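Local atomic coordinates of molybdopterin-guanine dinucleotide biosynthesis protein A (MobA) (Archaeoglobus fulgidus, PDB entry 3NGW), a protein that probably acts as a GTP-binding nucleotidyltransferase that attaches the guanine nucleotide in molybdenum cofactor biosynthesis. Residues A[102-107]-A[164-169]; A[42-47]-A[76-81]; A[17-22]-A[48-53]. All coordinates share one frame; numbering follows the deposited sequence.

Contact 1 (A[102-107]-A[164-169]); sequences EHLYKE and EKLRKF
His103 lies with its imidazole between Phe169, which comes over one face from the other segment, and Glu107, whose CG covers the opposite face from one helical turn later. The two rings are neither parallel nor perpendicular: their planes meet at 39°, with centroids 4.5 Å apart, and the CE2-CZ side of Phe169 is the part that approaches. His103 carries its CG opposite the main-chain nitrogen (chi1 -177°), which swings the ring off the helix into the space between the segments. At the imidazole edge, near its plane, Leu166 CD2 comes within 3.6 Å of His103 CD2. The same methyl then touches the helix again, 4.2 Å from Leu104 CD2, where the two leucine side chains cross at about a right angle. With an alanine at His103, the Phe169 ring is likely to lose its aromatic neighbour and the Tyr161 hydroxyl its hydrogen-bond partner NE2. The contact thus lays the loop that follows strand 158-162 against helix 98-111, with Leu104 and Leu166 both resting on Pro118 of strand 115-119 and Phe169 also touching Val100.

Contact 2 (A[42-47]-A[76-81]); sequences VFVCRD and IHAALR
Val44 and Ala79 mark the closest backbone approach between segment 42-47, on strand 40-44, and segment 76-81, on helix 72-83, their CA atoms lying 7.0 Å apart. Strand alternation and two small helix residues are consistent with this close spacing: Val42 and Val44 point to the helix side and Phe43 to the other, while the helix presents two consecutive alanines, Ala78 and Ala79, each with a single methyl. Val44 does the touching, and its two branches divide the work. CG1 stands opposite the backbone nitrogen (chi1 -171°) and meets Ala78 CB at 4.1 Å; CG2, set opposite the carbonyl carbon, meets Ala79 CB at 4.2 Å. One valine therefore straddles two neighbouring helix positions, in a wholly apolar contact whose three touching residues are all buried. Beyond the strand the chain turns into the next helix, and Asp47 is its N-cap, with OD2 accepting from the backbone N of Gln50. Helix 72-83 also packs against helix 135-143, where Ile76 meets Leu138. It belongs to the beta-alpha-beta crossover from strand 62-63 to strand 86-90, which passes over strands 40-44 and 2-6. The resulting 3-2-1-4 strand order of parallel neighbours is that of a Rossmann-like sheet, as in GT-A nucleotidyltransferases.

Contact 3 (A[17-22]-A[48-53]); sequences EKTEVM and EKQAEK
Gln50, in the first turn of helix 48-55, is the residue through which that segment meets Glu17 and Thr19. Glu48 opens the segment with its side chain directed to the other side, against Trp64. Two residues later Gln50 faces the loop: its CG is opposite the backbone nitrogen (chi1 174°) and the chain stays extended beyond it, which carries the amide across to the 3-10 turn. Glu17 arrives with an equally extended chain running the other way, and carboxylate and amide planes are 65° apart. The direct approach, Gln50 NE2 to Glu17 OE1, is 3.9 Å, so one water does the joining. It accepts from Gln50 NE2 at 3.1 Å and donates to Glu17 OE1 at 2.7 Å and to Thr19 OG1 at 3.0 Å. Thr19 OG1 can accept because its own proton goes to Glu20 OE2, 2.7 Å away, which it meets on the anti side, 25° out of the carboxylate plane. The three bonds fix the water between one amide, one hydroxyl and one carboxylate oxygen. The Thr19 CG2 methyl lies 4.2 Å from Gln50 NE2, a loose van der Waals contact with the amide. The amide has further partners: OE1 accepts from the backbone N of Arg46, and NE2 is weakly bonded to Val7 O, while Arg46 NH2 makes a salt bridge with Glu17 OE1. Next, Ala51 packs on Trp64. At the end Lys53 brings NZ to 6.1 Å from Glu17 OE2, near enough that the opposite charges may attract although they do not touch. The contact thus joins the loop between strands 2-6 and 22-23 to the start of helix 48-55, while Thr19 packs against Ile29 of helix 28-36 and Ile91 beyond strand 86-90.

Contact 2 is the core member of the set, its centre about 10 Å from that of the chain; contacts 1 and 3 lie farther out, about 16 Å and 15 Å, on opposite sides of the chain's centre. Contact 3 is nonetheless buried, whereas contact 1 is only partly so. Their chemistry differs: methyls alone between sheet and helix in contact 2, aromatic and aliphatic packing in contact 1, with His103 and Phe169 partly exposed, and a water with polar ends in contact 3. Contacts 2 and 3 share a beta-alpha unit, strand 40-44 leading into helix 48-55, and touch directly, with Cys45 packing on Gln50 and Ala51. Contact 1, between helix 98-111 and the loop after strand 158-162, touches neither.

Contact 1 (A[102-107]-A[164-169])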
loop_
_atom_site.group_PDB
_atom_site.type_symbol
_atom_site.label_atom_id
_atom_site.label_comp_id
_atom_site.label_asym_id
_atom_site.label_seq_id
_atom_site.Cartn_x
_atom_site.Cartn_y
_atom_site.Cartn_z
ATOM N N GLU A 102 -3.636 2.789 11.769
ATOM C CA GLU A 102 -3.112 2.868 13.123
ATOM C C GLU A 102 -3.422 1.556 13.855
ATOM O O GLU A 102 -2.560 0.974 14.512
ATOM C CB GLU A 102 -3.743 4.057 13.854
ATOM C CG GLU A 102 -2.788 4.772 14.792
ATOM C CD GLU A 102 -2.344 6.133 14.273
ATOM O OE1 GLU A 102 -1.181 6.520 14.543
ATOM O OE2 GLU A 102 -3.160 6.825 13.616
ATOM N N HIS A 103 -4.655 1.081 13.724
ATOM C CA HIS A 103 -5.047 -0.161 14.373
ATOM C C HIS A 103 -4.201 -1.334 13.868
ATOM O O HIS A 103 -3.625 -2.077 14.662
ATOM C CB HIS A 103 -6.528 -0.440 14.121
ATOM C CG HIS A 103 -7.039 -1.666 14.811
ATOM N ND1 HIS A 103 -7.049 -1.801 16.184
ATOM C CD2 HIS A 103 -7.548 -2.819 14.317
ATOM C CE1 HIS A 103 -7.540 -2.983 16.504
ATOM N NE2 HIS A 103 -7.850 -3.622 15.389
ATOM N N LEU A 104 -4.120 -1.489 12.546
ATOM C CA LEU A 104 -3.347 -2.572 11.948
ATOM C C LEU A 104 -1.905 -2.617 12.446
ATOM O O LEU A 104 -1.391 -3.691 12.766
ATOM C CB LEU A 104 -3.369 -2.457 10.418
ATOM C CG LEU A 104 -4.722 -2.745 9.755
ATOM C CD1 LEU A 104 -4.629 -2.580 8.245
ATOM C CD2 LEU A 104 -5.161 -4.170 10.112
ATOM N N TYR A 105 -1.259 -1.455 12.516
ATOM C CA TYR A 105 0.129 -1.364 12.968
ATOM C C TYR A 105 0.283 -1.806 14.413
ATOM O O TYR A 105 1.125 -2.648 14.739
ATOM C CB TYR A 105 0.641 0.068 12.847
ATOM C CG TYR A 105 2.135 0.175 13.000
ATOM C CD1 TYR A 105 2.984 -0.303 12.010
ATOM C CD2 TYR A 105 2.703 0.747 14.139
ATOM C CE1 TYR A 105 4.365 -0.216 12.143
ATOM C CE2 TYR A 105 4.092 0.841 14.287
ATOM C CZ TYR A 105 4.917 0.356 13.282
ATOM O OH TYR A 105 6.289 0.434 13.399
ATOM N N LYS A 106 -0.534 -1.224 15.281
ATOM C CA LYS A 106 -0.500 -1.539 16.704
ATOM C C LYS A 106 -0.743 -3.030 16.909
ATOM O O LYS A 106 0.043 -3.709 17.567
ATOM C CB LYS A 106 -1.571 -0.724 17.440
ATOM C CG LYS A 106 -1.490 -0.807 18.950
ATOM C CD LYS A 106 -2.683 -0.118 19.605
ATOM C CE LYS A 106 -3.982 -0.890 19.349
ATOM N NZ LYS A 106 -5.156 -0.286 20.053
ATOM N N GLU A 107 -1.832 -3.532 16.334
ATOM C CA GLU A 107 -2.175 -4.941 16.459
ATOM C C GLU A 107 -1.097 -5.820 15.854
ATOM O O GLU A 107 -0.787 -6.889 16.378
ATOM C CB GLU A 107 -3.512 -5.234 15.778
ATOM C CG GLU A 107 -4.726 -4.842 16.605
ATOM C CD GLU A 107 -4.770 -5.562 17.946
ATOM O OE1 GLU A 107 -4.835 -6.808 17.957
ATOM O OE2 GLU A 107 -4.736 -4.874 18.987
ATOM N N GLU A 164 -14.119 -7.582 9.492
ATOM C CA GLU A 164 -15.241 -7.135 10.308
ATOM C C GLU A 164 -14.785 -6.411 11.571
ATOM O O GLU A 164 -15.465 -5.509 12.053
ATOM C CB GLU A 164 -16.131 -8.321 10.684
ATOM C CG GLU A 164 -16.954 -8.865 9.525
ATOM C CD GLU A 164 -18.101 -7.941 9.125
ATOM O OE1 GLU A 164 -17.846 -6.752 8.845
ATOM O OE2 GLU A 164 -19.262 -8.405 9.089
ATOM N N LYS A 165 -13.633 -6.800 12.103
ATOM C CA LYS A 165 -13.108 -6.170 13.304
ATOM C C LYS A 165 -12.621 -4.756 13.020
ATOM O O LYS A 165 -12.203 -4.045 13.930
ATOM C CB LYS A 165 -11.965 -7.010 13.879
ATOM C CG LYS A 165 -12.433 -8.261 14.607
ATOM C CD LYS A 165 -11.264 -9.126 15.062
ATOM C CE LYS A 165 -11.650 -10.032 16.239
ATOM N NZ LYS A 165 -12.880 -10.863 16.017
ATOM N N LEU A 166 -12.688 -4.344 11.758
ATOM C CA LEU A 166 -12.230 -3.012 11.367
ATOM C C LEU A 166 -13.359 -2.017 11.120
ATOM O O LEU A 166 -13.105 -0.825 10.949
ATOM C CB LEU A 166 -11.359 -3.108 10.109
ATOM C CG LEU A 166 -10.088 -3.956 10.210
ATOM C CD1 LEU A 166 -9.499 -4.151 8.823
ATOM C CD2 LEU A 166 -9.086 -3.282 11.140
ATOM N N ARG A 167 -14.599 -2.497 11.102
ATOM C CA ARG A 167 -15.741 -1.613 10.857
ATOM C C ARG A 167 -15.921 -0.537 11.930
ATOM O O ARG A 167 -16.551 0.498 11.688
ATOM C CB ARG A 167 -17.033 -2.424 10.714
ATOM C CG ARG A 167 -17.168 -3.158 9.386
ATOM C CD ARG A 167 -18.524 -3.834 9.267
ATOM N NE ARG A 167 -18.713 -4.522 7.987
ATOM C CZ ARG A 167 -18.883 -3.912 6.816
ATOM N NH1 ARG A 167 -18.888 -2.587 6.746
ATOM N NH2 ARG A 167 -19.059 -4.629 5.713
ATOM N N LYS A 168 -15.370 -0.783 13.115
ATOM C CA LYS A 168 -15.463 0.182 14.204
ATOM C C LYS A 168 -14.616 1.413 13.878
ATOM O O LYS A 168 -14.777 2.473 14.485
ATOM C CB LYS A 168 -14.994 -0.453 15.521
ATOM C CG LYS A 168 -13.667 -1.192 15.415
ATOM C CD LYS A 168 -13.235 -1.818 16.738
ATOM C CE LYS A 168 -12.927 -0.760 17.788
ATOM N NZ LYS A 168 -12.264 -1.331 19.002
ATOM N N PHE A 169 -13.724 1.267 12.905
ATOM C CA PHE A 169 -12.851 2.356 12.492
ATOM C C PHE A 169 -13.277 2.848 11.126
ATOM O O PHE A 169 -12.996 3.985 10.756
ATOM C CB PHE A 169 -11.406 1.871 12.418
ATOM C CG PHE A 169 -10.894 1.289 13.701
ATOM C CD1 PHE A 169 -10.733 2.090 14.830
ATOM C CD2 PHE A 169 -10.548 -0.058 13.777
ATOM C CE1 PHE A 169 -10.229 1.558 16.019
ATOM C CE2 PHE A 169 -10.044 -0.602 14.957
ATOM C CZ PHE A 169 -9.883 0.207 16.083
#

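Contact 2 (A[42-47]-A[76-81])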
loop_
_atom_site.group_PDB
_atom_site.type_symbol
_atom_site.label_atom_id
_atom_site.label_comp_id
_atom_site.label_asym_id
_atom_site.label_seq_id
_atom_site.Cartn_x
_atom_site.Cartn_y
_atom_site.Cartn_z
ATOM N N VAL A 42 7.128 6.761 3.676
ATOM C CA VAL A 42 7.979 6.742 2.492
ATOM C C VAL A 42 7.053 6.309 1.373
ATOM O O VAL A 42 6.121 5.542 1.589
ATOM C CB VAL A 42 9.170 5.743 2.568
ATOM C CG1 VAL A 42 10.133 6.162 3.650
ATOM C CG2 VAL A 42 8.665 4.324 2.789
ATOM N N PHE A 43 7.295 6.835 0.183
ATOM C CA PHE A 43 6.495 6.486 -0.971
ATOM C C PHE A 43 7.381 5.627 -1.854
ATOM O O PHE A 43 8.420 6.081 -2.340
ATOM C CB PHE A 43 6.051 7.758 -1.678
ATOM C CG PHE A 43 5.121 8.598 -0.855
ATOM C CD1 PHE A 43 3.742 8.410 -0.924
ATOM C CD2 PHE A 43 5.627 9.530 0.044
ATOM C CE1 PHE A 43 2.874 9.148 -0.097
ATOM C CE2 PHE A 43 4.780 10.269 0.872
ATOM C CZ PHE A 43 3.400 10.078 0.804
ATOM N N VAL A 44 6.973 4.374 -2.032
ATOM C CA VAL A 44 7.737 3.416 -2.816
ATOM C C VAL A 44 7.379 3.418 -4.296
ATOM O O VAL A 44 6.291 2.999 -4.690
ATOM C CB VAL A 44 7.552 1.994 -2.262
ATOM C CG1 VAL A 44 8.521 1.036 -2.957
ATOM C CG2 VAL A 44 7.773 2.002 -0.758
ATOM N N CYS A 45 8.320 3.891 -5.103
ATOM C CA CYS A 45 8.151 3.982 -6.549
ATOM C C CYS A 45 8.598 2.705 -7.239
ATOM O O CYS A 45 9.325 1.899 -6.657
ATOM C CB CYS A 45 8.965 5.158 -7.087
ATOM S SG CYS A 45 8.626 6.706 -6.229
ATOM N N ARG A 46 8.179 2.528 -8.488
ATOM C CA ARG A 46 8.549 1.333 -9.248
ATOM C C ARG A 46 10.025 1.310 -9.623
ATOM O O ARG A 46 10.597 0.240 -9.819
ATOM C CB ARG A 46 7.693 1.225 -10.505
ATOM C CG ARG A 46 7.736 2.447 -11.363
ATOM C CD ARG A 46 6.949 2.249 -12.624
ATOM N NE ARG A 46 6.836 3.519 -13.316
ATOM C CZ ARG A 46 5.828 4.371 -13.164
ATOM N NH1 ARG A 46 4.820 4.083 -12.348
ATOM N NH2 ARG A 46 5.851 5.531 -13.808
ATOM N N ASP A 47 10.635 2.487 -9.727
ATOM C CA ASP A 47 12.056 2.596 -10.054
ATOM C C ASP A 47 12.543 3.992 -9.713
ATOM O O ASP A 47 11.743 4.890 -9.464
ATOM C CB ASP A 47 12.303 2.298 -11.536
ATOM C CG ASP A 47 11.521 3.209 -12.451
ATOM O OD1 ASP A 47 11.388 2.876 -13.644
ATOM O OD2 ASP A 47 11.047 4.259 -11.985
ATOM N N ILE A 76 7.083 -3.691 -1.181
ATOM C CA ILE A 76 6.979 -3.943 0.250
ATOM C C ILE A 76 8.374 -4.246 0.786
ATOM O O ILE A 76 8.804 -3.683 1.798
ATOM C CB ILE A 76 6.038 -5.134 0.533
ATOM C CG1 ILE A 76 4.611 -4.763 0.130
ATOM C CG2 ILE A 76 6.078 -5.511 2.010
ATOM C CD1 ILE A 76 3.643 -5.944 0.143
ATOM N N HIS A 77 9.085 -5.125 0.086
ATOM C CA HIS A 77 10.444 -5.501 0.459
ATOM C C HIS A 77 11.318 -4.260 0.589
ATOM O O HIS A 77 12.069 -4.119 1.550
ATOM C CB HIS A 77 11.036 -6.444 -0.601
ATOM C CG HIS A 77 12.494 -6.738 -0.412
ATOM N ND1 HIS A 77 13.483 -6.089 -1.119
ATOM C CD2 HIS A 77 13.129 -7.601 0.420
ATOM C CE1 HIS A 77 14.665 -6.538 -0.732
ATOM N NE2 HIS A 77 14.479 -7.455 0.201
ATOM N N ALA A 78 11.207 -3.365 -0.386
ATOM C CA ALA A 78 11.980 -2.133 -0.386
ATOM C C ALA A 78 11.721 -1.335 0.888
ATOM O O ALA A 78 12.655 -0.824 1.513
ATOM C CB ALA A 78 11.625 -1.291 -1.613
ATOM N N ALA A 79 10.456 -1.214 1.269
ATOM C CA ALA A 79 10.112 -0.470 2.480
ATOM C C ALA A 79 10.690 -1.152 3.721
ATOM O O ALA A 79 11.209 -0.488 4.608
ATOM C CB ALA A 79 8.587 -0.335 2.606
ATOM N N LEU A 80 10.600 -2.476 3.792
ATOM C CA LEU A 80 11.144 -3.174 4.944
ATOM C C LEU A 80 12.651 -2.973 5.056
ATOM O O LEU A 80 13.178 -2.802 6.159
ATOM C CB LEU A 80 10.815 -4.665 4.880
ATOM C CG LEU A 80 9.313 -4.950 4.965
ATOM C CD1 LEU A 80 9.084 -6.436 4.874
ATOM C CD2 LEU A 80 8.734 -4.400 6.263
ATOM N N ARG A 81 13.348 -2.981 3.919
ATOM C CA ARG A 81 14.800 -2.790 3.920
ATOM C C ARG A 81 15.172 -1.334 4.214
ATOM O O ARG A 81 16.288 -1.043 4.637
ATOM C CB ARG A 81 15.405 -3.203 2.568
ATOM C CG ARG A 81 15.249 -4.672 2.218
ATOM C CD ARG A 81 15.875 -5.584 3.259
ATOM N NE ARG A 81 15.824 -6.991 2.851
ATOM C CZ ARG A 81 16.005 -8.023 3.673
ATOM N NH1 ARG A 81 16.250 -7.822 4.964
ATOM N NH2 ARG A 81 15.947 -9.261 3.209
#

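Contact 3 (A[17-22]-A[48-53])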
loop_
_atom_site.group_PDB
_atom_site.type_symbol
_atom_site.label_atom_id
_atom_site.label_comp_id
_atom_site.label_asym_id
_atom_site.label_seq_id
_atom_site.Cartn_x
_atom_site.Cartn_y
_atom_site.Cartn_z
ATOM N N GLU A 17 -0.802 6.700 -15.644
ATOM C CA GLU A 17 -0.194 6.391 -14.359
ATOM C C GLU A 17 -1.138 6.722 -13.223
ATOM O O GLU A 17 -1.797 7.758 -13.227
ATOM C CB GLU A 17 1.122 7.147 -14.197
ATOM C CG GLU A 17 2.244 6.553 -15.027
ATOM C CD GLU A 17 3.558 7.262 -14.820
ATOM O OE1 GLU A 17 4.033 7.322 -13.666
ATOM O OE2 GLU A 17 4.118 7.760 -15.815
ATOM N N LYS A 18 -1.195 5.831 -12.246
ATOM C CA LYS A 18 -2.087 6.009 -11.116
ATOM C C LYS A 18 -1.947 7.357 -10.422
ATOM O O LYS A 18 -2.944 7.974 -10.035
ATOM C CB LYS A 18 -1.866 4.902 -10.096
ATOM C CG LYS A 18 -3.121 4.136 -9.756
ATOM C CD LYS A 18 -3.466 3.146 -10.841
ATOM C CE LYS A 18 -4.495 2.169 -10.341
ATOM N NZ LYS A 18 -4.357 0.862 -11.025
ATOM N N THR A 19 -0.710 7.809 -10.262
ATOM C CA THR A 19 -0.438 9.072 -9.590
ATOM C C THR A 19 -1.121 10.258 -10.256
ATOM O O THR A 19 -1.555 11.200 -9.591
ATOM C CB THR A 19 1.079 9.342 -9.529
ATOM O OG1 THR A 19 1.615 9.368 -10.857
ATOM C CG2 THR A 19 1.782 8.259 -8.737
ATOM N N GLU A 20 -1.231 10.194 -11.574
ATOM C CA GLU A 20 -1.832 11.273 -12.337
ATOM C C GLU A 20 -3.360 11.266 -12.407
ATOM O O GLU A 20 -3.962 12.253 -12.823
ATOM C CB GLU A 20 -1.226 11.283 -13.742
ATOM C CG GLU A 20 0.306 11.333 -13.735
ATOM C CD GLU A 20 0.863 12.323 -12.705
ATOM O OE1 GLU A 20 0.503 13.516 -12.765
ATOM O OE2 GLU A 20 1.660 11.908 -11.836
ATOM N N VAL A 21 -3.983 10.166 -11.998
ATOM C CA VAL A 21 -5.440 10.061 -12.018
ATOM C C VAL A 21 -6.087 11.205 -11.237
ATOM O O VAL A 21 -5.683 11.513 -10.114
ATOM C CB VAL A 21 -5.911 8.727 -11.410
ATOM C CG1 VAL A 21 -7.426 8.654 -11.412
ATOM C CG2 VAL A 21 -5.317 7.571 -12.189
HETATM N N MSE A 22 -7.096 11.826 -11.841
HETATM C CA MSE A 22 -7.798 12.949 -11.223
HETATM C C MSE A 22 -8.995 12.513 -10.401
HETATM O O MSE A 22 -9.976 12.009 -10.940
HETATM C CB MSE A 22 -8.268 13.927 -12.297
HETATM C CG MSE A 22 -7.148 14.714 -12.931
HETATM SE SE MSE A 22 -6.410 16.008 -11.699
HETATM C CE MSE A 22 -7.672 17.455 -12.046
ATOM N N GLU A 48 13.859 4.165 -9.696
ATOM C CA GLU A 48 14.475 5.442 -9.357
ATOM C C GLU A 48 14.028 6.561 -10.290
ATOM O O GLU A 48 13.970 7.728 -9.903
ATOM C CB GLU A 48 15.997 5.286 -9.382
ATOM C CG GLU A 48 16.774 6.551 -9.078
ATOM C CD GLU A 48 18.249 6.279 -8.802
ATOM O OE1 GLU A 48 18.871 5.489 -9.545
ATOM O OE2 GLU A 48 18.795 6.867 -7.844
ATOM N N LYS A 49 13.703 6.196 -11.521
ATOM C CA LYS A 49 13.247 7.154 -12.514
ATOM C C LYS A 49 11.975 7.847 -12.007
ATOM O O LYS A 49 11.871 9.073 -12.027
ATOM C CB LYS A 49 12.988 6.416 -13.827
ATOM C CG LYS A 49 12.584 7.284 -15.001
ATOM C CD LYS A 49 12.756 6.535 -16.328
ATOM C CE LYS A 49 11.904 5.269 -16.401
ATOM N NZ LYS A 49 11.999 4.633 -17.745
ATOM N N GLN A 50 11.014 7.055 -11.544
ATOM C CA GLN A 50 9.772 7.598 -11.020
ATOM C C GLN A 50 10.045 8.423 -9.755
ATOM O O GLN A 50 9.468 9.489 -9.560
ATOM C CB GLN A 50 8.780 6.466 -10.708
ATOM C CG GLN A 50 7.517 6.959 -10.009
ATOM C CD GLN A 50 6.480 5.889 -9.831
ATOM O OE1 GLN A 50 6.798 4.756 -9.478
ATOM N NE2 GLN A 50 5.222 6.244 -10.059
ATOM N N ALA A 51 10.929 7.923 -8.898
ATOM C CA ALA A 51 11.275 8.628 -7.668
ATOM C C ALA A 51 11.830 9.997 -8.016
ATOM O O ALA A 51 11.526 10.984 -7.351
ATOM C CB ALA A 51 12.309 7.831 -6.872
ATOM N N GLU A 52 12.652 10.067 -9.058
ATOM C CA GLU A 52 13.214 11.351 -9.455
ATOM C C GLU A 52 12.131 12.294 -9.969
ATOM O O GLU A 52 12.128 13.476 -9.629
ATOM C CB GLU A 52 14.291 11.174 -10.530
ATOM C CG GLU A 52 15.659 10.769 -10.011
ATOM C CD GLU A 52 16.693 10.712 -11.125
ATOM O OE1 GLU A 52 16.883 11.747 -11.806
ATOM O OE2 GLU A 52 17.315 9.643 -11.326
ATOM N N LYS A 53 11.209 11.783 -10.779
ATOM C CA LYS A 53 10.148 12.636 -11.302
ATOM C C LYS A 53 9.209 13.103 -10.195
ATOM O O LYS A 53 8.808 14.262 -10.164
ATOM C CB LYS A 53 9.367 11.920 -12.406
ATOM C CG LYS A 53 10.215 11.657 -13.650
ATOM C CD LYS A 53 9.538 10.721 -14.655
ATOM C CE LYS A 53 10.459 10.435 -15.842
ATOM N NZ LYS A 53 9.917 9.444 -16.820
HETATM O O HOH W 1 4.511 8.909 -11.554
#